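Local coordinates for protein alpha-L-rhamnosidase (Klebsiella oxytoca, PDB 4XHC) that binds rhamnose and, as a GH78 family alpha-L-rhamnosidase, catalyses the hydrolytic release of terminal alpha-L-rhamnose residues from glycosides, at residues A[82-87]-A[93-98]. Numbering follows the deposited sequence.
Sequences AAFYQR and DSVIID
Phe84 and Val95 make the main apolar contact between the short helix 81-84 and the strand that follows it, an example of a single aromatic ring seating a connecting segment on a sheet. Ring and valine reach out to meet one another from the two segments, and both methyls of Val95 touch the same ring atom: CG1 and CG2 each lie 3.7 Å from Phe84 CE1, while CG2 also touches CZ. With its CG anti to the backbone N (chi1 173°), Phe84 extends its ring to the strand. Ile97, two residues on from Val95, adds a looser contact, its CD1 above one face of the ring, displaced toward the rim and 4.3 Å from Phe84 CE2.

This strand, 94-99, lies inside the six-stranded antiparallel sheet of the beta-rich N-terminal region, between strands 59-65 and 175-182. Val60 of the first neighbour touches both Phe84 and Ile97, so the ring packs on more than one strand. A type I beta turn from Phe84 to Arg87, with Arg87 N bonded to Phe84 O at 3.1 Å, then brings the arginine round to face the strand as well.

Arg87 lays a polar group against an apolar one: bent at chi3 (71°), it runs alongside Val95, the two pointing contrary ways, with Arg87 NH1 3.5 Å from Val95 CG1. The charged pair is looser. Arg87 NH2 stands 4.3 Å from Asp93 OD2, too far for a salt bridge, though the opposite charges may still attract weakly. That carboxylate oxygen instead accepts a hydrogen bond from the backbone N of Ser90, in the loop joining the two segments.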
ATOM      1  N   ALA A  82     -18.201   7.665 -18.520  1.00 66.38           N
ATOM      2  CA  ALA A  82     -17.665   8.524 -19.579  1.00 66.38           C
ATOM      3  C   ALA A  82     -17.459   9.969 -19.087  1.00 65.84           C
ATOM      4  O   ALA A  82     -16.485  10.627 -19.470  1.00 66.29           O
ATOM      5  CB  ALA A  82     -18.578   8.496 -20.797  1.00 67.71           C
ATOM      6  N   ALA A  83     -18.372  10.445 -18.236  1.00 65.20           N
ATOM      7  CA  ALA A  83     -18.290  11.786 -17.644  1.00 63.93           C
ATOM      8  C   ALA A  83     -17.250  11.858 -16.518  1.00 61.27           C
ATOM      9  O   ALA A  83     -16.594  12.891 -16.329  1.00 60.16           O
ATOM     10  CB  ALA A  83     -19.655  12.214 -17.131  1.00 64.72           C
ATOM     11  N   PHE A  84     -17.104  10.770 -15.767  1.00 59.12           N
ATOM     12  CA  PHE A  84     -16.060  10.687 -14.744  1.00 58.39           C
ATOM     13  C   PHE A  84     -14.660  10.671 -15.364  1.00 57.99           C
ATOM     14  O   PHE A  84     -13.720  11.208 -14.771  1.00 57.46           O
ATOM     15  CB  PHE A  84     -16.258   9.460 -13.839  1.00 57.83           C
ATOM     16  CG  PHE A  84     -15.125   9.226 -12.867  1.00 56.92           C
ATOM     17  CD1 PHE A  84     -14.892  10.113 -11.824  1.00 57.64           C
ATOM     18  CD2 PHE A  84     -14.284   8.128 -13.004  1.00 56.33           C
ATOM     19  CE1 PHE A  84     -13.842   9.913 -10.938  1.00 56.34           C
ATOM     20  CE2 PHE A  84     -13.235   7.919 -12.119  1.00 55.24           C
ATOM     21  CZ  PHE A  84     -13.013   8.812 -11.087  1.00 55.19           C
ATOM     22  N   TYR A  85     -14.515  10.073 -16.547  1.00 57.92           N
ATOM     23  CA  TYR A  85     -13.210  10.045 -17.226  1.00 57.86           C
ATOM     24  C   TYR A  85     -12.767  11.423 -17.753  1.00 59.60           C
ATOM     25  O   TYR A  85     -11.606  11.595 -18.142  1.00 58.95           O
ATOM     26  CB  TYR A  85     -13.176   9.004 -18.363  1.00 57.35           C
ATOM     27  CG  TYR A  85     -13.436   7.556 -17.949  1.00 55.93           C
ATOM     28  CD1 TYR A  85     -13.002   7.056 -16.715  1.00 54.88           C
ATOM     29  CD2 TYR A  85     -14.087   6.674 -18.813  1.00 56.07           C
ATOM     30  CE1 TYR A  85     -13.232   5.736 -16.351  1.00 53.78           C
ATOM     31  CE2 TYR A  85     -14.319   5.356 -18.455  1.00 55.02           C
ATOM     32  CZ  TYR A  85     -13.892   4.894 -17.225  1.00 54.30           C
ATOM     33  OH  TYR A  85     -14.129   3.592 -16.859  1.00 54.61           O
ATOM     34  N   GLN A  86     -13.692  12.385 -17.758  1.00 61.86           N
ATOM     35  CA  GLN A  86     -13.397  13.780 -18.076  1.00 63.75           C
ATOM     36  C   GLN A  86     -12.973  14.599 -16.862  1.00 63.16           C
ATOM     37  O   GLN A  86     -12.491  15.709 -17.023  1.00 65.20           O
ATOM     38  CB  GLN A  86     -14.622  14.456 -18.703  1.00 67.45           C
ATOM     39  CG  GLN A  86     -15.090  13.856 -20.025  1.00 69.85           C
ATOM     40  CD  GLN A  86     -14.004  13.850 -21.103  1.00 71.99           C
ATOM     41  OE1 GLN A  86     -13.348  14.861 -21.386  1.00 73.50           O
ATOM     42  NE2 GLN A  86     -13.820  12.695 -21.717  1.00 73.01           N
ATOM     43  N   ARG A  87     -13.160  14.077 -15.653  1.00 62.27           N
ATOM     44  CA  ARG A  87     -12.866  14.854 -14.442  1.00 62.52           C
ATOM     45  C   ARG A  87     -11.389  14.903 -14.119  1.00 61.86           C
ATOM     46  O   ARG A  87     -10.660  13.941 -14.335  1.00 60.74           O
ATOM     47  CB  ARG A  87     -13.604  14.306 -13.217  1.00 63.53           C
ATOM     48  CG  ARG A  87     -15.026  14.827 -13.061  1.00 66.11           C
ATOM     49  CD  ARG A  87     -15.622  14.396 -11.733  1.00 65.32           C
ATOM     50  NE  ARG A  87     -15.007  15.091 -10.604  1.00 64.06           N
ATOM     51  CZ  ARG A  87     -15.244  14.809  -9.326  1.00 62.47           C
ATOM     52  NH1 ARG A  87     -16.078  13.831  -8.991  1.00 62.10           N
ATOM     53  NH2 ARG A  87     -14.637  15.507  -8.378  1.00 61.81           N
ATOM     54  N   ASP A  93     -10.245  15.112  -3.242  1.00 51.26           N
ATOM     55  CA  ASP A  93     -11.380  14.672  -4.058  1.00 51.68           C
ATOM     56  C   ASP A  93     -11.536  13.167  -3.968  1.00 50.40           C
ATOM     57  O   ASP A  93     -10.552  12.445  -3.874  1.00 50.26           O
ATOM     58  CB  ASP A  93     -11.206  15.086  -5.521  1.00 52.89           C
ATOM     59  CG  ASP A  93     -11.367  16.589  -5.736  1.00 55.80           C
ATOM     60  OD1 ASP A  93     -11.914  17.281  -4.846  1.00 57.56           O
ATOM     61  OD2 ASP A  93     -10.947  17.080  -6.809  1.00 56.55           O
ATOM     62  N   SER A  94     -12.776  12.693  -3.968  1.00 51.87           N
ATOM     63  CA  SER A  94     -13.045  11.252  -3.905  1.00 51.71           C
ATOM     64  C   SER A  94     -14.394  10.886  -4.532  1.00 51.83           C
ATOM     65  O   SER A  94     -15.314  11.689  -4.549  1.00 52.86           O
ATOM     66  CB  SER A  94     -12.998  10.757  -2.455  1.00 50.90           C
ATOM     67  OG  SER A  94     -14.223  10.977  -1.799  1.00 51.37           O
ATOM     68  N   VAL A  95     -14.495   9.667  -5.047  1.00 50.88           N
ATOM     69  CA  VAL A  95     -15.729   9.208  -5.668  1.00 52.25           C
ATOM     70  C   VAL A  95     -16.040   7.796  -5.230  1.00 51.53           C
ATOM     71  O   VAL A  95     -15.163   7.104  -4.713  1.00 50.89           O
ATOM     72  CB  VAL A  95     -15.615   9.217  -7.195  1.00 53.31           C
ATOM     73  CG1 VAL A  95     -15.537  10.649  -7.693  1.00 55.34           C
ATOM     74  CG2 VAL A  95     -14.397   8.418  -7.651  1.00 51.85           C
ATOM     75  N   ILE A  96     -17.289   7.381  -5.425  1.00 52.51           N
ATOM     76  CA  ILE A  96     -17.671   5.985  -5.225  1.00 50.97           C
ATOM     77  C   ILE A  96     -18.173   5.390  -6.536  1.00 51.29           C
ATOM     78  O   ILE A  96     -19.121   5.905  -7.131  1.00 51.35           O
ATOM     79  CB  ILE A  96     -18.760   5.831  -4.164  1.00 51.26           C
ATOM     80  CG1 ILE A  96     -18.250   6.331  -2.808  1.00 50.87           C
ATOM     81  CG2 ILE A  96     -19.169   4.365  -4.072  1.00 51.70           C
ATOM     82  CD1 ILE A  96     -19.330   6.462  -1.758  1.00 51.70           C
ATOM     83  N   ILE A  97     -17.519   4.311  -6.968  1.00 49.85           N
ATOM     84  CA  ILE A  97     -17.859   3.604  -8.197  1.00 50.01           C
ATOM     85  C   ILE A  97     -18.750   2.391  -7.894  1.00 51.31           C
ATOM     86  O   ILE A  97     -18.352   1.479  -7.153  1.00 50.78           O
ATOM     87  CB  ILE A  97     -16.589   3.090  -8.918  1.00 49.50           C
ATOM     88  CG1 ILE A  97     -15.512   4.178  -9.053  1.00 48.43           C
ATOM     89  CG2 ILE A  97     -16.938   2.530 -10.290  1.00 51.15           C
ATOM     90  CD1 ILE A  97     -15.850   5.281 -10.013  1.00 49.85           C
ATOM     91  N   ASP A  98     -19.961   2.391  -8.449  1.00 52.85           N
ATOM     92  CA  ASP A  98     -20.870   1.245  -8.351  1.00 52.87           C
ATOM     93  C   ASP A  98     -20.594   0.323  -9.518  1.00 52.89           C
ATOM     94  O   ASP A  98     -20.771   0.729 -10.665  1.00 53.37           O
ATOM     95  CB  ASP A  98     -22.329   1.720  -8.398  1.00 54.28           C
ATOM     96  CG  ASP A  98     -23.336   0.601  -8.157  1.00 55.60           C
ATOM     97  OD1 ASP A  98     -22.956  -0.588  -8.040  1.00 55.19           O
ATOM     98  OD2 ASP A  98     -24.538   0.924  -8.084  1.00 57.73           O
TER